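Local coordinates for protein putative fructosamine-3-kinase (Thermobifida fusca YX, PDB 3F7W) that probably acts as a kinase of the fructosamine kinase family, transferring phosphate to an acceptor that is likely to be a sugar-derived amine, at residues A[59-62]-A[63-67]; A[142-146]-A[147-151]; A[223-226]-A[227-231]. All coordinates share one frame; numbering follows the deposited sequence. Where two conformers were deposited one is given.

Contact 1 of 3, residues A[59-62]-A[63-67]. With EDO (1,2-ethanediol), chain G.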
loop_
_atom_site.group_PDB
_atom_site.type_symbol
_atom_site.label_atom_id
_atom_site.label_comp_id
_atom_site.label_asym_id
_atom_site.label_seq_id
_atom_site.Cartn_x
_atom_site.Cartn_y
_atom_site.Cartn_z
ATOM N N ARG A 59 12.565 -7.251 -1.286
ATOM C CA ARG A 59 11.859 -8.496 -1.525
ATOM C C ARG A 59 10.352 -8.359 -1.321
ATOM O O ARG A 59 9.561 -8.869 -2.107
ATOM C CB ARG A 59 12.408 -9.565 -0.596
ATOM C CG ARG A 59 11.595 -10.855 -0.548
ATOM C CD ARG A 59 12.324 -11.871 0.300
ATOM N NE ARG A 59 13.536 -12.302 -0.385
ATOM C CZ ARG A 59 13.641 -13.395 -1.134
ATOM N NH1 ARG A 59 12.605 -14.208 -1.298
ATOM N NH2 ARG A 59 14.795 -13.669 -1.727
ATOM N N ALA A 60 9.955 -7.677 -0.253
ATOM C CA ALA A 60 8.531 -7.518 0.053
ATOM C C ALA A 60 7.800 -6.812 -1.087
ATOM O O ALA A 60 6.659 -7.183 -1.448
ATOM C CB ALA A 60 8.361 -6.712 1.394
ATOM N N GLU A 61 8.434 -5.793 -1.652
ATOM C CA GLU A 61 7.846 -5.068 -2.763
ATOM C C GLU A 61 7.888 -5.923 -4.065
ATOM O O GLU A 61 6.888 -5.973 -4.765
ATOM C CB GLU A 61 8.498 -3.712 -2.983
ATOM C CG GLU A 61 7.691 -2.896 -4.050
ATOM C CD GLU A 61 8.078 -1.460 -4.249
ATOM O OE1 GLU A 61 8.787 -0.879 -3.421
ATOM O OE2 GLU A 61 7.639 -0.897 -5.284
ATOM N N ALA A 62 9.017 -6.559 -4.365
ATOM C CA ALA A 62 9.129 -7.373 -5.610
ATOM C C ALA A 62 8.083 -8.502 -5.588
ATOM O O ALA A 62 7.361 -8.739 -6.591
ATOM C CB ALA A 62 10.553 -7.935 -5.802
ATOM N N LEU A 63 8.017 -9.216 -4.469
ATOM C CA LEU A 63 7.071 -10.332 -4.329
ATOM C C LEU A 63 5.643 -9.817 -4.287
ATOM O O LEU A 63 4.720 -10.432 -4.858
ATOM C CB LEU A 63 7.393 -11.190 -3.115
ATOM C CG LEU A 63 8.747 -11.953 -3.136
ATOM C CD1 LEU A 63 8.828 -12.954 -1.985
ATOM C CD2 LEU A 63 8.977 -12.663 -4.466
ATOM N N GLY A 64 5.442 -8.681 -3.622
ATOM C CA GLY A 64 4.110 -8.096 -3.517
ATOM C C GLY A 64 3.617 -7.619 -4.874
ATOM O O GLY A 64 2.473 -7.837 -5.211
ATOM N N LEU A 65 4.502 -7.017 -5.666
ATOM C CA LEU A 65 4.133 -6.597 -7.023
ATOM C C LEU A 65 3.752 -7.810 -7.893
ATOM O O LEU A 65 2.749 -7.767 -8.632
ATOM C CB LEU A 65 5.261 -5.803 -7.683
ATOM C CG LEU A 65 5.505 -4.362 -7.256
ATOM C CD1 LEU A 65 6.874 -3.814 -7.754
ATOM C CD2 LEU A 65 4.342 -3.434 -7.680
ATOM N N ASP A 66 4.523 -8.894 -7.787
ATOM C CA ASP A 66 4.257 -10.089 -8.581
ATOM C C ASP A 66 2.922 -10.690 -8.210
ATOM O O ASP A 66 2.145 -11.111 -9.059
ATOM C CB ASP A 66 5.389 -11.110 -8.407
ATOM C CG ASP A 66 5.111 -12.434 -9.105
ATOM O OD1 ASP A 66 5.132 -12.469 -10.333
ATOM O OD2 ASP A 66 4.896 -13.428 -8.405
ATOM N N TRP A 67 2.669 -10.758 -6.919
ATOM C CA TRP A 67 1.476 -11.383 -6.403
ATOM C C TRP A 67 0.232 -10.546 -6.671
ATOM O O TRP A 67 -0.826 -11.058 -7.050
ATOM C CB TRP A 67 1.692 -11.632 -4.913
ATOM C CG TRP A 67 0.555 -12.312 -4.176
ATOM C CD1 TRP A 67 0.240 -13.645 -4.186
ATOM C CD2 TRP A 67 -0.337 -11.697 -3.233
ATOM N NE1 TRP A 67 -0.838 -13.886 -3.352
ATOM C CE2 TRP A 67 -1.196 -12.712 -2.741
ATOM C CE3 TRP A 67 -0.490 -10.391 -2.756
ATOM C CZ2 TRP A 67 -2.191 -12.454 -1.787
ATOM C CZ3 TRP A 67 -1.482 -10.134 -1.833
ATOM C CH2 TRP A 67 -2.304 -11.157 -1.341
HETATM C C1 EDO G . 11.613 0.289 -1.385
HETATM O O1 EDO G . 10.459 1.140 -1.388
HETATM C C2 EDO G . 11.230 -0.993 -0.719
HETATM O O2 EDO G . 10.324 -1.592 -1.612
#
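E61 and L65, one turn apart, run side by side along helix 57-68, which probably corresponds to the αC helix of the protein kinase-like fold and packs against strands 79-83 and 86-90. The E61 chain leaves the helix with CG trans to its own backbone N (chi1 -172°) and stays extended beyond it. L65 starts differently: with chi1 at -75°, its CG sits beside the backbone N and folds back over the preceding turn, 3.3 Å from E61 O. From there L65 CD1 lies alongside the carboxylate, 3.9 Å from E61 OE2. The other oxygen, OE1, is turned to K45, and this salt bridge is consistent with the lysine-glutamate pair of active kinases. A molecule of 1,2-ethanediol, probably from the crystallisation liquor, also sits at OE1; its O2 lies 2.5 Å from E61 OE1, too close for that distance to be trusted. The carbonyl of E61 meanwhile accepts the L65 N-H at 2.8 Å, so one oxygen receives a hydrogen bond while leucine carbons lie against it. L63 repeats this arrangement beside R59, its CG again next to the backbone N (chi1 -65°); R59 was modelled in two conformers, leaving its outer contacts doubtful. D66 directs its carboxylate to R70 in a salt bridge. The firmer feature here is the backbone bond, with L63 N 2.8 Å from R59 O and L63 CG resting 3.4 Å from that same R59 O.

Contact 2 of 3, residues A[142-146]-A[147-151]; sequences PEFYA and EQRIL
The F144 ring meets the polar ends of both Q148 and R149, four and five residues further along helix 141-159. With CG trans to the backbone N (chi1 169°), the ring swings along the helix, and F144 CZ comes over the centre of the R149 guanidinium face, 3.5 Å from R149 CZ. The two planes are inclined by 59°, so this is not a flat stack. Q148 NE2 approaches the ring edge, 3.5 Å from F144 CD1, and is held there by the carbonyls of T136 and D134. R149 NH1 bonds back to Q148 O at 3.0 Å and also reaches D134 O, while NH2 is taken by N135. An alanine in place of R149 would probably leave N135 OD1 and Q148 O without this donor, cost D134 O one of its two, and uncover F144 CZ. A146 meets the next turn chiefly through its backbone: the helix widens into a pi-type turn, and L151 N donates to A146 O at 2.8 Å. E147 lies along E143, its OE2 3.7 Å from E143 CB, and OE1 forms a salt bridge with R138. Y145 turns one ring face to I150, whose CG1 stands 4.0 Å from the Y145 ring centroid in a CH-pi contact. Around this turn, A146, I150 and L151 pack on helix 165-176, P142 and A146 on helix 178-181, and Y145 and I150 on helix 251-270.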
loop_
_atom_site.group_PDB
_atom_site.type_symbol
_atom_site.label_atom_id
_atom_site.label_comp_id
_atom_site.label_asym_id
_atom_site.label_seq_id
_atom_site.Cartn_x
_atom_site.Cartn_y
_atom_site.Cartn_z
ATOM N N PRO A 142 -10.589 -9.862 12.447
ATOM C CA PRO A 142 -10.446 -9.049 13.663
ATOM C C PRO A 142 -9.152 -9.312 14.422
ATOM O O PRO A 142 -8.490 -8.367 14.851
ATOM C CB PRO A 142 -11.681 -9.451 14.515
ATOM C CG PRO A 142 -12.676 -9.925 13.510
ATOM C CD PRO A 142 -11.847 -10.631 12.459
ATOM N N GLU A 143 -8.779 -10.580 14.558
ATOM C CA GLU A 143 -7.523 -10.932 15.225
ATOM C C GLU A 143 -6.287 -10.439 14.457
ATOM O O GLU A 143 -5.340 -9.919 15.033
ATOM C CB GLU A 143 -7.445 -12.451 15.398
ATOM C CG GLU A 143 -8.420 -13.030 16.428
ATOM C CD GLU A 143 -9.905 -13.005 16.020
ATOM O OE1 GLU A 143 -10.260 -12.962 14.807
ATOM O OE2 GLU A 143 -10.733 -13.047 16.955
ATOM N N PHE A 144 -6.281 -10.676 13.159
ATOM C CA PHE A 144 -5.232 -10.175 12.308
ATOM C C PHE A 144 -5.072 -8.649 12.436
ATOM O O PHE A 144 -3.965 -8.135 12.612
ATOM C CB PHE A 144 -5.554 -10.574 10.862
ATOM C CG PHE A 144 -4.706 -9.903 9.845
ATOM C CD1 PHE A 144 -3.382 -10.272 9.671
ATOM C CD2 PHE A 144 -5.240 -8.901 9.039
ATOM C CE1 PHE A 144 -2.600 -9.636 8.727
ATOM C CE2 PHE A 144 -4.456 -8.277 8.081
ATOM C CZ PHE A 144 -3.142 -8.647 7.933
ATOM N N TYR A 145 -6.184 -7.920 12.357
ATOM C CA TYR A 145 -6.117 -6.469 12.349
ATOM C C TYR A 145 -5.618 -5.944 13.700
ATOM O O TYR A 145 -4.668 -5.170 13.756
ATOM C CB TYR A 145 -7.488 -5.899 12.035
ATOM C CG TYR A 145 -7.494 -4.426 11.700
ATOM C CD1 TYR A 145 -6.774 -3.942 10.619
ATOM C CD2 TYR A 145 -8.257 -3.522 12.436
ATOM C CE1 TYR A 145 -6.808 -2.578 10.276
ATOM C CE2 TYR A 145 -8.300 -2.170 12.099
ATOM C CZ TYR A 145 -7.563 -1.699 11.020
ATOM O OH TYR A 145 -7.581 -0.362 10.677
ATOM N N ALA A 146 -6.234 -6.414 14.785
ATOM C CA ALA A 146 -5.852 -5.993 16.135
ATOM C C ALA A 146 -4.373 -6.282 16.404
ATOM O O ALA A 146 -3.611 -5.376 16.743
ATOM C CB ALA A 146 -6.744 -6.641 17.190
ATOM N N GLU A 147 -3.955 -7.521 16.193
ATOM C CA GLU A 147 -2.656 -7.998 16.668
ATOM C C GLU A 147 -1.499 -7.651 15.724
ATOM O O GLU A 147 -0.364 -7.436 16.177
ATOM C CB GLU A 147 -2.693 -9.506 16.864
ATOM C CG GLU A 147 -3.734 -9.969 17.881
ATOM C CD GLU A 147 -3.972 -11.460 17.849
ATOM O OE1 GLU A 147 -3.051 -12.197 17.494
ATOM O OE2 GLU A 147 -5.068 -11.915 18.224
ATOM N N GLN A 148 -1.799 -7.595 14.432
ATOM C CA GLN A 148 -0.782 -7.364 13.384
ATOM C C GLN A 148 -0.862 -6.021 12.643
ATOM O O GLN A 148 0.111 -5.631 11.981
ATOM C CB GLN A 148 -0.806 -8.535 12.382
ATOM C CG GLN A 148 -0.410 -9.830 13.099
ATOM C CD GLN A 148 -0.504 -11.100 12.266
ATOM O OE1 GLN A 148 -0.809 -12.143 12.830
ATOM N NE2 GLN A 148 -0.209 -11.035 10.938
ATOM N N ARG A 149 -1.997 -5.320 12.733
ATOM C CA ARG A 149 -2.154 -4.036 12.055
ATOM C C ARG A 149 -2.351 -2.827 12.982
ATOM O O ARG A 149 -2.087 -1.688 12.569
ATOM C CB ARG A 149 -3.261 -4.112 10.992
ATOM C CG ARG A 149 -2.933 -5.075 9.791
ATOM C CD ARG A 149 -1.804 -4.527 8.934
ATOM N NE ARG A 149 -1.373 -5.417 7.874
ATOM C CZ ARG A 149 -0.494 -6.411 8.023
ATOM N NH1 ARG A 149 0.037 -6.685 9.210
ATOM N NH2 ARG A 149 -0.145 -7.143 6.975
ATOM N N ILE A 150 -2.794 -3.068 14.221
ATOM C CA ILE A 150 -3.065 -1.980 15.167
ATOM C C ILE A 150 -2.070 -1.966 16.322
ATOM O O ILE A 150 -1.364 -0.969 16.513
ATOM C CB ILE A 150 -4.519 -2.027 15.719
ATOM C CG1 ILE A 150 -5.540 -1.894 14.577
ATOM C CG2 ILE A 150 -4.742 -0.886 16.775
ATOM C CD1 ILE A 150 -5.417 -0.598 13.774
ATOM N N LEU A 151 -2.030 -3.046 17.098
ATOM C CA LEU A 151 -1.300 -3.020 18.373
ATOM C C LEU A 151 0.193 -2.671 18.214
ATOM O O LEU A 151 0.724 -1.863 18.983
ATOM C CB LEU A 151 -1.492 -4.330 19.152
ATOM C CG LEU A 151 -2.848 -4.484 19.855
ATOM C CD1 LEU A 151 -3.079 -5.896 20.474
ATOM C CD2 LEU A 151 -2.992 -3.422 20.940
#

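Contact 3 of 3, residues A[223-226]-A[227-231]; sequences LAML and ALFGL
The C-terminal turn of helix 219-229, in the helical lobe of this protein kinase-like fold, is closed by a Met-aromatic contact between M225 and F229 and leads into a glycine of positive phi. M225 is a selenomethionine, so the heavy atom is SE. It approaches the F229 ring at its edge, nearly in the ring plane, at 5.3 Å from the F229 centroid, and its nearest ring atom is F229 CE2. The geometry follows from the M225 torsions: CG starts trans to the backbone N (chi1 -174°), and a bend at chi2 (64°) then brings SE round to the edge of the F229 ring. The same SE also touches L228, 4.0 Å from L228 CD2, so the selenium is shared between an aromatic edge and an aliphatic branch. Outside the two segments, M225 packs on P262 and H266 of helix 251-270 and on D194, in an HGD sequence that probably corresponds to the catalytic loop of related kinases. The ring of F229 also meets that of H266.

Along the backbone, L228 N donates to A224 O at 2.8 Å and A227 N to L223 O at 3.2 Å. The chain then departs from the helix at G230, whose phi is 82°, and the CB of L231 points toward 223-226. Its side chain runs alongside L226, and the pair packs on V200 of strand 200-203. A water adds a polar link, hydrogen-bonded to M225 O and to G230 O, the latter carbonyl also accepting from N197 ND2. On the apolar side, the turn is closed by branch against branch, with L226 CD2 3.8 Å from L231 CD1.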
loop_
_atom_site.group_PDB
_atom_site.type_symbol
_atom_site.label_atom_id
_atom_site.label_comp_id
_atom_site.label_asym_id
_atom_site.label_seq_id
_atom_site.Cartn_x
_atom_site.Cartn_y
_atom_site.Cartn_z
ATOM N N LEU A 223 -9.906 0.938 -0.104
ATOM C CA LEU A 223 -10.895 1.977 -0.392
ATOM C C LEU A 223 -10.932 3.031 0.712
ATOM O O LEU A 223 -11.161 4.204 0.441
ATOM C CB LEU A 223 -12.274 1.358 -0.619
ATOM C CG LEU A 223 -12.583 0.911 -2.062
ATOM C CD1 LEU A 223 -11.384 0.254 -2.699
ATOM C CD2 LEU A 223 -13.784 -0.010 -2.081
ATOM N N ALA A 224 -10.704 2.611 1.952
ATOM C CA ALA A 224 -10.674 3.544 3.077
ATOM C C ALA A 224 -9.418 4.429 2.999
ATOM O O ALA A 224 -9.458 5.579 3.397
ATOM C CB ALA A 224 -10.724 2.805 4.410
HETATM N N MSE A 225 -8.322 3.887 2.478
HETATM C CA MSE A 225 -7.096 4.667 2.310
HETATM C C MSE A 225 -7.271 5.701 1.210
HETATM O O MSE A 225 -6.773 6.824 1.330
HETATM C CB MSE A 225 -5.881 3.768 2.026
HETATM C CG MSE A 225 -4.575 4.472 1.983
HETATM SE SE MSE A 225 -4.171 5.226 3.764
HETATM C CE MSE A 225 -2.184 5.369 3.683
ATOM N N LEU A 226 -7.961 5.326 0.134
ATOM C CA LEU A 226 -8.304 6.308 -0.919
ATOM C C LEU A 226 -9.108 7.470 -0.326
ATOM O O LEU A 226 -8.870 8.640 -0.634
ATOM C CB LEU A 226 -9.064 5.645 -2.069
ATOM C CG LEU A 226 -8.238 4.689 -2.938
ATOM C CD1 LEU A 226 -9.200 3.962 -3.911
ATOM C CD2 LEU A 226 -7.103 5.466 -3.673
ATOM N N ALA A 227 -10.030 7.144 0.574
ATOM C CA ALA A 227 -10.854 8.126 1.209
ATOM C C ALA A 227 -10.058 8.976 2.211
ATOM O O ALA A 227 -10.268 10.168 2.281
ATOM C CB ALA A 227 -12.082 7.439 1.899
ATOM N N LEU A 228 -9.145 8.365 2.961
ATOM C CA LEU A 228 -8.481 9.058 4.057
ATOM C C LEU A 228 -7.780 10.345 3.599
ATOM O O LEU A 228 -7.946 11.400 4.210
ATOM C CB LEU A 228 -7.508 8.126 4.736
ATOM C CG LEU A 228 -6.720 8.645 5.947
ATOM C CD1 LEU A 228 -7.658 9.167 6.994
ATOM C CD2 LEU A 228 -5.874 7.523 6.532
ATOM N N PHE A 229 -6.975 10.256 2.549
ATOM C CA PHE A 229 -6.280 11.445 2.020
ATOM C C PHE A 229 -6.911 11.946 0.726
ATOM O O PHE A 229 -6.434 12.900 0.104
ATOM C CB PHE A 229 -4.793 11.164 1.855
ATOM C CG PHE A 229 -4.142 10.783 3.147
ATOM C CD1 PHE A 229 -3.724 11.755 4.035
ATOM C CD2 PHE A 229 -4.024 9.449 3.502
ATOM C CE1 PHE A 229 -3.178 11.396 5.260
ATOM C CE2 PHE A 229 -3.465 9.083 4.713
ATOM C CZ PHE A 229 -3.050 10.084 5.596
ATOM N N GLY A 230 -8.015 11.324 0.351
ATOM C CA GLY A 230 -8.807 11.777 -0.791
ATOM C C GLY A 230 -8.207 11.271 -2.098
ATOM O O GLY A 230 -7.061 10.823 -2.136
ATOM N N LEU A 231 -8.997 11.369 -3.167
ATOM C CA LEU A 231 -8.574 10.936 -4.496
ATOM C C LEU A 231 -9.401 11.681 -5.508
ATOM O O LEU A 231 -10.602 11.843 -5.292
ATOM C CB LEU A 231 -8.848 9.450 -4.690
ATOM C CG LEU A 231 -8.307 8.806 -5.975
ATOM C CD1 LEU A 231 -6.781 8.586 -5.872
ATOM C CD2 LEU A 231 -9.055 7.500 -6.304
HETATM O O HOH W 1 -5.829 8.888 -0.522
#

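Overall arrangement
Contacts 1, 2 and 3 follow one another along the chain without overlap, each confined to one helix or its end: 57-68, 141-159 and 219-229. Contact 1 belongs to the N-terminal lobe, beside the five-stranded antiparallel sheet, whereas contacts 2 and 3 lie in the helical lobe. The centres of contacts 1 and 2 are about 22 Å apart, those of contacts 1 and 3 about 23 Å, and those of contacts 2 and 3 about 20 Å; none touches another. Contacts 1 and 3 stand on opposite sides of the chain's centre. Helix 251-270 bridges contacts 2 and 3, packing against both. Together they sample the two lobes of a kinase-like fold, whose cleft probably holds the active site.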